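CHAD domain protein (Streptomyces chartreusis, PDB 6RN5) probably binds polyphosphate through its all-helical CHAD domain and also binds copper ions. Local coordinates at residues K236-I249 / Q273-H287. Numbering follows the deposited sequence.
Sequences KDRLTDAVAALPLI and QDAPWHQVRLLLRLH. With SO4 (sulfate ion), chain H; SO4 (sulfate ion), chain F.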
ATOM      1  N   LYS A 236     -17.115  12.089 -28.741  1.00 32.41           N
ATOM      2  CA  LYS A 236     -16.860  12.806 -27.487  1.00 34.76           C
ATOM      3  C   LYS A 236     -17.935  12.484 -26.453  1.00 34.84           C
ATOM      4  O   LYS A 236     -17.631  12.232 -25.285  1.00 31.01           O
ATOM      5  CB  LYS A 236     -16.845  14.278 -27.723  1.00 38.81           C
ATOM      6  CG  LYS A 236     -16.604  15.036 -26.432  1.00 45.07           C
ATOM      7  CD  LYS A 236     -16.225  16.481 -26.678  1.00 52.12           C
ATOM      8  CE  LYS A 236     -15.584  17.108 -25.444  1.00 58.87           C
ATOM      9  NZ  LYS A 236     -15.748  18.591 -25.475  1.00 66.77           N
ATOM     10  N   ASP A 237     -19.206  12.503 -26.884  1.00 34.47           N
ATOM     11  CA  ASP A 237     -20.287  12.159 -25.963  1.00 35.24           C
ATOM     12  C   ASP A 237     -20.150  10.781 -25.404  1.00 31.36           C
ATOM     13  O   ASP A 237     -20.352  10.573 -24.186  1.00 30.60           O
ATOM     14  CB  ASP A 237     -21.657  12.269 -26.603  1.00 38.17           C
ATOM     15  CG  ASP A 237     -22.009  13.707 -26.991  1.00 42.20           C
ATOM     16  OD1 ASP A 237     -21.366  14.710 -26.556  1.00 39.89           O
ATOM     17  OD2 ASP A 237     -22.924  13.810 -27.804  1.00 44.10           O
ATOM     18  N   ARG A 238     -19.850   9.808 -26.257  1.00 30.02           N
ATOM     19  CA  ARG A 238     -19.682   8.427 -25.717  1.00 30.45           C
ATOM     20  C   ARG A 238     -18.617   8.373 -24.601  1.00 29.54           C
ATOM     21  O   ARG A 238     -18.823   7.735 -23.542  1.00 30.26           O
ATOM     22  CB  ARG A 238     -19.397   7.450 -26.834  1.00 29.92           C
ATOM     23  CG  ARG A 238     -20.591   7.204 -27.688  1.00 30.06           C
ATOM     24  CD  ARG A 238     -20.282   6.180 -28.743  1.00 31.29           C
ATOM     25  NE  ARG A 238     -19.349   6.575 -29.797  1.00 32.28           N
ATOM     26  CZ  ARG A 238     -19.704   7.118 -30.979  1.00 35.37           C
ATOM     27  NH1 ARG A 238     -20.972   7.456 -31.227  1.00 36.64           N
ATOM     28  NH2 ARG A 238     -18.793   7.356 -31.924  1.00 32.23           N
ATOM     29  N   LEU A 239     -17.526   9.122 -24.789  1.00 30.41           N
ATOM     30  CA  LEU A 239     -16.467   9.212 -23.774  1.00 28.75           C
ATOM     31  C   LEU A 239     -16.992   9.898 -22.466  1.00 29.49           C
ATOM     32  O   LEU A 239     -16.901   9.368 -21.361  1.00 28.14           O
ATOM     33  CB  LEU A 239     -15.291  10.014 -24.369  1.00 28.73           C
ATOM     34  CG  LEU A 239     -14.217  10.470 -23.362  1.00 30.49           C
ATOM     35  CD1 LEU A 239     -13.620   9.217 -22.688  1.00 28.18           C
ATOM     36  CD2 LEU A 239     -13.114  11.303 -24.017  1.00 34.51           C
ATOM     37  N   THR A 240     -17.531  11.101 -22.613  1.00 31.60           N
ATOM     38  CA  THR A 240     -17.971  11.892 -21.473  1.00 34.57           C
ATOM     39  C   THR A 240     -19.110  11.175 -20.704  1.00 33.46           C
ATOM     40  O   THR A 240     -19.150  11.237 -19.480  1.00 32.30           O
ATOM     41  CB  THR A 240     -18.391  13.311 -21.916  1.00 40.45           C
ATOM     42  OG1 THR A 240     -19.458  13.220 -22.856  1.00 46.35           O
ATOM     43  CG2 THR A 240     -17.241  14.051 -22.615  1.00 42.10           C
ATOM     44  N   ASP A 241     -20.014  10.482 -21.398  1.00 31.02           N
ATOM     45  CA  ASP A 241     -21.053   9.728 -20.691  1.00 34.37           C
ATOM     46  C   ASP A 241     -20.445   8.562 -19.905  1.00 38.01           C
ATOM     47  O   ASP A 241     -20.892   8.273 -18.796  1.00 38.94           O
ATOM     48  CB  ASP A 241     -22.074   9.159 -21.646  1.00 35.57           C
ATOM     49  CG  ASP A 241     -22.853  10.237 -22.373  1.00 40.13           C
ATOM     50  OD1 ASP A 241     -22.847  11.428 -21.970  1.00 47.34           O
ATOM     51  OD2 ASP A 241     -23.413   9.902 -23.415  1.00 42.84           O
ATOM     52  N   ALA A 242     -19.444   7.897 -20.483  1.00 32.24           N
ATOM     53  CA  ALA A 242     -18.774   6.805 -19.775  1.00 35.06           C
ATOM     54  C   ALA A 242     -18.007   7.285 -18.562  1.00 34.85           C
ATOM     55  O   ALA A 242     -18.044   6.650 -17.505  1.00 33.27           O
ATOM     56  CB  ALA A 242     -17.866   6.004 -20.713  1.00 36.84           C
ATOM     57  N   VAL A 243     -17.323   8.412 -18.706  1.00 33.12           N
ATOM     58  CA  VAL A 243     -16.649   8.975 -17.578  1.00 35.07           C
ATOM     59  C   VAL A 243     -17.640   9.312 -16.434  1.00 39.58           C
ATOM     60  O   VAL A 243     -17.398   8.934 -15.266  1.00 36.33           O
ATOM     61  CB  VAL A 243     -15.840  10.205 -17.972  1.00 34.85           C
ATOM     62  CG1 VAL A 243     -15.369  10.945 -16.713  1.00 34.44           C
ATOM     63  CG2 VAL A 243     -14.655   9.775 -18.870  1.00 34.91           C
ATOM     64  N   ALA A 244     -18.741   9.999 -16.771  1.00 37.95           N
ATOM     65  CA  ALA A 244     -19.834  10.310 -15.799  1.00 42.52           C
ATOM     66  C   ALA A 244     -20.298   9.081 -15.029  1.00 39.65           C
ATOM     67  O   ALA A 244     -20.622   9.172 -13.873  1.00 49.40           O
ATOM     68  CB  ALA A 244     -21.043  10.952 -16.505  1.00 44.68           C
ATOM     69  N   ALA A 245     -20.295   7.936 -15.679  1.00 40.25           N
ATOM     70  CA  ALA A 245     -20.677   6.686 -15.055  1.00 42.36           C
ATOM     71  C   ALA A 245     -19.592   6.033 -14.179  1.00 48.55           C
ATOM     72  O   ALA A 245     -19.892   5.057 -13.508  1.00 45.98           O
ATOM     73  CB  ALA A 245     -21.145   5.708 -16.115  1.00 40.25           C
ATOM     74  N   LEU A 246     -18.358   6.552 -14.145  1.00 50.56           N
ATOM     75  CA  LEU A 246     -17.359   6.026 -13.178  1.00 49.79           C
ATOM     76  C   LEU A 246     -17.544   6.595 -11.748  1.00 52.76           C
ATOM     77  O   LEU A 246     -17.866   7.785 -11.571  1.00 48.94           O
ATOM     78  CB  LEU A 246     -15.931   6.406 -13.575  1.00 46.24           C
ATOM     79  CG  LEU A 246     -15.443   6.119 -14.965  1.00 45.24           C
ATOM     80  CD1 LEU A 246     -14.082   6.778 -15.195  1.00 41.74           C
ATOM     81  CD2 LEU A 246     -15.405   4.618 -15.159  1.00 47.37           C
ATOM     82  N   PRO A 247     -17.210   5.792 -10.726  1.00 58.22           N
ATOM     83  CA  PRO A 247     -17.182   6.258  -9.302  1.00 58.34           C
ATOM     84  C   PRO A 247     -16.135   7.356  -8.961  1.00 65.18           C
ATOM     85  O   PRO A 247     -15.043   7.341  -9.504  1.00 62.62           O
ATOM     86  CB  PRO A 247     -16.849   4.987  -8.522  1.00 56.60           C
ATOM     87  CG  PRO A 247     -16.999   3.836  -9.485  1.00 59.87           C
ATOM     88  CD  PRO A 247     -16.845   4.372 -10.876  1.00 56.97           C
ATOM     89  N   LEU A 248     -16.470   8.290  -8.064  1.00 71.59           N
ATOM     90  CA  LEU A 248     -15.515   9.315  -7.564  1.00 80.00           C
ATOM     91  C   LEU A 248     -14.382   8.656  -6.721  1.00 85.11           C
ATOM     92  O   LEU A 248     -14.509   7.507  -6.309  1.00 86.99           O
ATOM     93  CB  LEU A 248     -16.283  10.365  -6.731  1.00 81.54           C
ATOM     94  CG  LEU A 248     -15.598  11.588  -6.076  1.00 86.97           C
ATOM     95  CD1 LEU A 248     -15.771  12.862  -6.901  1.00 85.66           C
ATOM     96  CD2 LEU A 248     -16.125  11.827  -4.662  1.00 87.55           C
ATOM     97  N   ILE A 249     -13.270   9.363  -6.501  1.00 88.68           N
ATOM     98  CA  ILE A 249     -12.204   8.925  -5.574  1.00 91.68           C
ATOM     99  C   ILE A 249     -11.732  10.100  -4.685  1.00 99.26           C
ATOM    100  O   ILE A 249     -11.692  11.251  -5.138  1.00 99.65           O
ATOM    101  CB  ILE A 249     -10.954   8.359  -6.317  1.00 86.31           C
ATOM    102  CG1 ILE A 249     -11.328   7.254  -7.298  1.00 77.74           C
ATOM    103  CG2 ILE A 249      -9.906   7.836  -5.340  1.00 93.43           C
ATOM    104  CD1 ILE A 249     -11.388   7.761  -8.713  1.00 76.59           C
ATOM    105  N   GLN A 273     -14.017  -3.419 -11.298  1.00 44.15           N
ATOM    106  CA  GLN A 273     -13.954  -2.015 -11.696  1.00 48.34           C
ATOM    107  C   GLN A 273     -12.906  -1.695 -12.742  1.00 45.00           C
ATOM    108  O   GLN A 273     -13.014  -0.666 -13.383  1.00 52.17           O
ATOM    109  CB  GLN A 273     -13.718  -1.117 -10.502  1.00 57.86           C
ATOM    110  CG  GLN A 273     -14.889  -1.094  -9.545  1.00 67.40           C
ATOM    111  CD  GLN A 273     -14.729  -0.047  -8.461  1.00 76.06           C
ATOM    112  OE1 GLN A 273     -14.371   1.104  -8.730  1.00 86.17           O
ATOM    113  NE2 GLN A 273     -15.003  -0.439  -7.224  1.00 84.45           N
ATOM    114  N   ASP A 274     -11.908  -2.540 -12.940  1.00 38.61           N
ATOM    115  CA  ASP A 274     -10.959  -2.273 -14.035  1.00 38.56           C
ATOM    116  C   ASP A 274     -11.671  -2.130 -15.388  1.00 39.05           C
ATOM    117  O   ASP A 274     -11.242  -1.322 -16.212  1.00 35.28           O
ATOM    118  CB  ASP A 274      -9.890  -3.379 -14.156  1.00 34.19           C
ATOM    119  CG  ASP A 274      -8.770  -3.257 -13.085  1.00 34.19           C
ATOM    120  OD1 ASP A 274      -8.879  -2.460 -12.148  1.00 34.83           O
ATOM    121  OD2 ASP A 274      -7.800  -3.997 -13.180  1.00 34.47           O
ATOM    122  N   ALA A 275     -12.731  -2.918 -15.627  1.00 34.94           N
ATOM    123  CA  ALA A 275     -13.320  -2.973 -16.985  1.00 38.30           C
ATOM    124  C   ALA A 275     -13.894  -1.619 -17.422  1.00 37.13           C
ATOM    125  O   ALA A 275     -13.585  -1.153 -18.481  1.00 41.07           O
ATOM    126  CB  ALA A 275     -14.350  -4.109 -17.136  1.00 36.63           C
ATOM    127  N   PRO A 276     -14.686  -0.960 -16.575  1.00 39.75           N
ATOM    128  CA  PRO A 276     -15.158   0.363 -17.032  1.00 39.46           C
ATOM    129  C   PRO A 276     -14.047   1.398 -17.315  1.00 36.28           C
ATOM    130  O   PRO A 276     -14.175   2.191 -18.239  1.00 35.71           O
ATOM    131  CB  PRO A 276     -16.062   0.839 -15.888  1.00 40.07           C
ATOM    132  CG  PRO A 276     -16.039  -0.241 -14.829  1.00 40.50           C
ATOM    133  CD  PRO A 276     -15.456  -1.481 -15.427  1.00 40.25           C
ATOM    134  N   TRP A 277     -12.990   1.389 -16.515  1.00 33.54           N
ATOM    135  CA  TRP A 277     -11.808   2.250 -16.735  1.00 34.26           C
ATOM    136  C   TRP A 277     -11.061   1.950 -18.046  1.00 32.62           C
ATOM    137  O   TRP A 277     -10.637   2.858 -18.780  1.00 29.92           O
ATOM    138  CB  TRP A 277     -10.848   2.108 -15.568  1.00 35.00           C
ATOM    139  CG  TRP A 277     -11.376   2.759 -14.370  1.00 36.37           C
ATOM    140  CD1 TRP A 277     -12.169   2.210 -13.415  1.00 37.48           C
ATOM    141  CD2 TRP A 277     -11.172   4.114 -13.985  1.00 36.77           C
ATOM    142  NE1 TRP A 277     -12.464   3.132 -12.456  1.00 35.89           N
ATOM    143  CE2 TRP A 277     -11.868   4.315 -12.789  1.00 36.23           C
ATOM    144  CE3 TRP A 277     -10.470   5.170 -14.536  1.00 37.89           C
ATOM    145  CZ2 TRP A 277     -11.873   5.513 -12.137  1.00 37.04           C
ATOM    146  CZ3 TRP A 277     -10.471   6.373 -13.874  1.00 37.71           C
ATOM    147  CH2 TRP A 277     -11.163   6.536 -12.701  1.00 39.74           C
ATOM    148  N   HIS A 278     -10.939   0.670 -18.342  1.00 31.81           N
ATOM    149  CA  HIS A 278     -10.312   0.262 -19.591  1.00 35.16           C
ATOM    150  C   HIS A 278     -11.169   0.569 -20.784  1.00 33.98           C
ATOM    151  O   HIS A 278     -10.636   0.884 -21.862  1.00 29.69           O
ATOM    152  CB  HIS A 278      -9.882  -1.202 -19.554  1.00 35.62           C
ATOM    153  CG  HIS A 278      -8.779  -1.445 -18.563  1.00 40.36           C
ATOM    154  ND1 HIS A 278      -8.452  -2.698 -18.084  1.00 41.62           N
ATOM    155  CD2 HIS A 278      -7.974  -0.572 -17.909  1.00 41.84           C
ATOM    156  CE1 HIS A 278      -7.467  -2.589 -17.210  1.00 43.36           C
ATOM    157  NE2 HIS A 278      -7.159  -1.310 -17.081  1.00 41.59           N
ATOM    158  N   GLN A 279     -12.486   0.520 -20.605  1.00 31.36           N
ATOM    159  CA  GLN A 279     -13.391   1.012 -21.661  1.00 32.91           C
ATOM    160  C   GLN A 279     -13.262   2.522 -21.889  1.00 30.99           C
ATOM    161  O   GLN A 279     -13.194   2.992 -23.004  1.00 31.18           O
ATOM    162  CB  GLN A 279     -14.842   0.636 -21.331  1.00 38.11           C
ATOM    163  CG  GLN A 279     -15.801   0.848 -22.491  1.00 45.79           C
ATOM    164  CD  GLN A 279     -15.310   0.167 -23.770  1.00 54.79           C
ATOM    165  OE1 GLN A 279     -14.679  -0.910 -23.728  1.00 65.99           O
ATOM    166  NE2 GLN A 279     -15.598   0.783 -24.908  1.00 54.45           N
ATOM    167  N   VAL A 280     -13.217   3.286 -20.830  1.00 30.53           N
ATOM    168  CA  VAL A 280     -12.927   4.686 -20.966  1.00 31.09           C
ATOM    169  C   VAL A 280     -11.577   4.948 -21.660  1.00 30.72           C
ATOM    170  O   VAL A 280     -11.493   5.849 -22.482  1.00 29.22           O
ATOM    171  CB  VAL A 280     -13.054   5.389 -19.612  1.00 30.61           C
ATOM    172  CG1 VAL A 280     -12.364   6.739 -19.579  1.00 30.14           C
ATOM    173  CG2 VAL A 280     -14.538   5.536 -19.282  1.00 34.62           C
ATOM    174  N   ARG A 281     -10.556   4.155 -21.374  1.00 31.80           N
ATOM    175  CA  ARG A 281      -9.253   4.298 -22.071  1.00 29.74           C
ATOM    176  C   ARG A 281      -9.487   4.181 -23.573  1.00 30.03           C
ATOM    177  O   ARG A 281      -9.011   4.972 -24.353  1.00 25.42           O
ATOM    178  CB  ARG A 281      -8.287   3.189 -21.670  1.00 32.11           C
ATOM    179  CG  ARG A 281      -6.870   3.341 -22.210  1.00 32.75           C
ATOM    180  CD  ARG A 281      -5.947   2.224 -21.721  1.00 34.57           C
ATOM    181  NE  ARG A 281      -4.800   2.124 -22.594  1.00 33.69           N
ATOM    182  CZ  ARG A 281      -4.779   1.364 -23.682  1.00 36.16           C
ATOM    183  NH1 ARG A 281      -5.810   0.593 -23.992  1.00 36.44           N
ATOM    184  NH2 ARG A 281      -3.710   1.348 -24.447  1.00 34.52           N
ATOM    185  N   LEU A 282     -10.232   3.178 -23.998  1.00 31.71           N
ATOM    186  CA  LEU A 282     -10.496   3.049 -25.445  1.00 32.69           C
ATOM    187  C   LEU A 282     -11.339   4.192 -26.019  1.00 31.39           C
ATOM    188  O   LEU A 282     -11.071   4.620 -27.135  1.00 27.25           O
ATOM    189  CB  LEU A 282     -11.136   1.703 -25.801  1.00 34.38           C
ATOM    190  CG  LEU A 282     -10.313   0.471 -25.430  1.00 39.38           C
ATOM    191  CD1 LEU A 282     -11.144  -0.784 -25.622  1.00 41.34           C
ATOM    192  CD2 LEU A 282      -9.014   0.358 -26.213  1.00 40.87           C
ATOM    193  N   LEU A 283     -12.342   4.669 -25.263  1.00 29.96           N
ATOM    194  CA  LEU A 283     -13.232   5.709 -25.763  1.00 30.32           C
ATOM    195  C   LEU A 283     -12.407   7.018 -25.907  1.00 26.91           C
ATOM    196  O   LEU A 283     -12.625   7.825 -26.798  1.00 25.66           O
ATOM    197  CB  LEU A 283     -14.430   5.916 -24.835  1.00 28.43           C
ATOM    198  CG  LEU A 283     -15.487   4.800 -24.830  1.00 32.50           C
ATOM    199  CD1 LEU A 283     -16.423   4.875 -23.628  1.00 32.07           C
ATOM    200  CD2 LEU A 283     -16.315   4.761 -26.105  1.00 33.85           C
ATOM    201  N   LEU A 284     -11.477   7.213 -25.013  1.00 26.49           N
ATOM    202  CA  LEU A 284     -10.663   8.428 -25.051  1.00 30.80           C
ATOM    203  C   LEU A 284      -9.791   8.424 -26.300  1.00 30.10           C
ATOM    204  O   LEU A 284      -9.664   9.416 -27.007  1.00 31.42           O
ATOM    205  CB  LEU A 284      -9.863   8.579 -23.762  1.00 31.41           C
ATOM    206  CG  LEU A 284      -8.790   9.669 -23.843  1.00 36.91           C
ATOM    207  CD1 LEU A 284      -9.429  10.999 -24.121  1.00 44.44           C
ATOM    208  CD2 LEU A 284      -8.040   9.726 -22.530  1.00 42.54           C
ATOM    209  N   ARG A 285      -9.246   7.267 -26.604  1.00 31.21           N
ATOM    210  CA  ARG A 285      -8.464   7.115 -27.813  1.00 34.42           C
ATOM    211  C   ARG A 285      -9.267   7.332 -29.093  1.00 32.82           C
ATOM    212  O   ARG A 285      -8.811   8.026 -30.015  1.00 28.67           O
ATOM    213  CB  ARG A 285      -7.755   5.774 -27.821  1.00 37.96           C
ATOM    214  CG  ARG A 285      -6.450   5.922 -28.569  1.00 46.02           C
ATOM    215  CD  ARG A 285      -5.499   4.798 -28.341  1.00 50.06           C
ATOM    216  NE  ARG A 285      -6.105   3.512 -28.647  1.00 53.41           N
ATOM    217  CZ  ARG A 285      -5.512   2.342 -28.388  1.00 55.33           C
ATOM    218  NH1 ARG A 285      -4.283   2.318 -27.874  1.00 47.97           N
ATOM    219  NH2 ARG A 285      -6.136   1.200 -28.658  1.00 54.03           N
ATOM    220  N   LEU A 286     -10.497   6.794 -29.120  1.00 32.33           N
ATOM    221  CA  LEU A 286     -11.419   7.035 -30.223  1.00 30.20           C
ATOM    222  C   LEU A 286     -11.629   8.516 -30.429  1.00 29.28           C
ATOM    223  O   LEU A 286     -11.624   8.984 -31.563  1.00 30.90           O
ATOM    224  CB  LEU A 286     -12.758   6.299 -29.991  1.00 30.89           C
ATOM    225  CG  LEU A 286     -12.609   4.773 -30.161  1.00 33.21           C
ATOM    226  CD1 LEU A 286     -13.862   3.943 -29.755  1.00 34.62           C
ATOM    227  CD2 LEU A 286     -12.271   4.485 -31.605  1.00 37.20           C
ATOM    228  N   HIS A 287     -11.814   9.238 -29.328  1.00 30.27           N
ATOM    229  CA  HIS A 287     -12.032  10.691 -29.348  1.00 35.71           C
ATOM    230  C   HIS A 287     -10.763  11.416 -29.865  1.00 32.34           C
ATOM    231  O   HIS A 287     -10.836  12.290 -30.662  1.00 30.21           O
ATOM    232  CB  HIS A 287     -12.447  11.166 -27.914  1.00 35.14           C
ATOM    233  CG  HIS A 287     -12.469  12.648 -27.731  1.00 35.84           C
ATOM    234  ND1 HIS A 287     -13.256  13.488 -28.495  1.00 38.65           N
ATOM    235  CD2 HIS A 287     -11.825  13.443 -26.840  1.00 38.07           C
ATOM    236  CE1 HIS A 287     -13.089  14.733 -28.084  1.00 36.74           C
ATOM    237  NE2 HIS A 287     -12.228  14.733 -27.078  1.00 39.59           N
TER
HETATM  238  S   SO4 H 407     -11.158  -3.141  -8.434  1.00 59.58           S
HETATM  239  O1  SO4 H 407     -12.545  -3.703  -8.497  1.00 64.92           O
HETATM  240  O2  SO4 H 407     -10.750  -2.960  -9.868  1.00 58.23           O
HETATM  241  O3  SO4 H 407     -11.115  -1.802  -7.846  1.00 59.45           O
HETATM  242  O4  SO4 H 407     -10.282  -4.046  -7.583  1.00 55.29           O
HETATM  243  S   SO4 F 405      -3.103  -1.155 -27.228  1.00 75.10           S
HETATM  244  O1  SO4 F 405      -3.256  -1.205 -28.713  1.00 79.86           O
HETATM  245  O2  SO4 F 405      -2.212  -0.045 -26.871  1.00 73.23           O
HETATM  246  O3  SO4 F 405      -4.434  -0.970 -26.523  1.00 71.84           O
HETATM  247  O4  SO4 F 405      -2.421  -2.410 -26.838  1.00 76.92           O
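In the all-helical CHAD fold of this phosin, residues 236-244 of helix 229-244 run nearly antiparallel (154°) to residues 274-287 of helix 274-295, a pairing that shows how one helix can bury apolar residues on one flank and present charge on another. Leu239 is the knob: its CD2 meets Leu284 CD1 at 3.7 Å and also His287 CD2, while Val280 and Leu283 complete the hole. With CG anti to the backbone N (chi1 167°), Leu239 lies alongside Leu284, pointing the same way. One turn on, Ala242 CB lies 3.4 Å from Leu283 CD1, a tight fit, and also meets Val280 CG2. Past the helix, Leu246 sets CD1 squarely over the six-membered ring of Trp277, 3.7 Å from the centroid and 7° off the normal, a CH-pi contact; its other methyl, CD2, rests on Pro276 CB. Ile249 CD1 approaches the same ring obliquely, 4.1 Å from Trp277 CZ2. An alanine in place of Trp277 would probably leave Leu246 CD1 without its aromatic platform and Ile249 CD1 without this neighbour. Arg281 and Arg285 point away from this seam and bind one sulfate, Arg285 weakly, consistent with a surface suited to polyphosphate. Trp277 also stacks on His317 of helix 305-331, where Leu307 touches His287; Phe362 and Trp366 of helix 338-366 pack against Val243, and helix 56-75 meets Leu286.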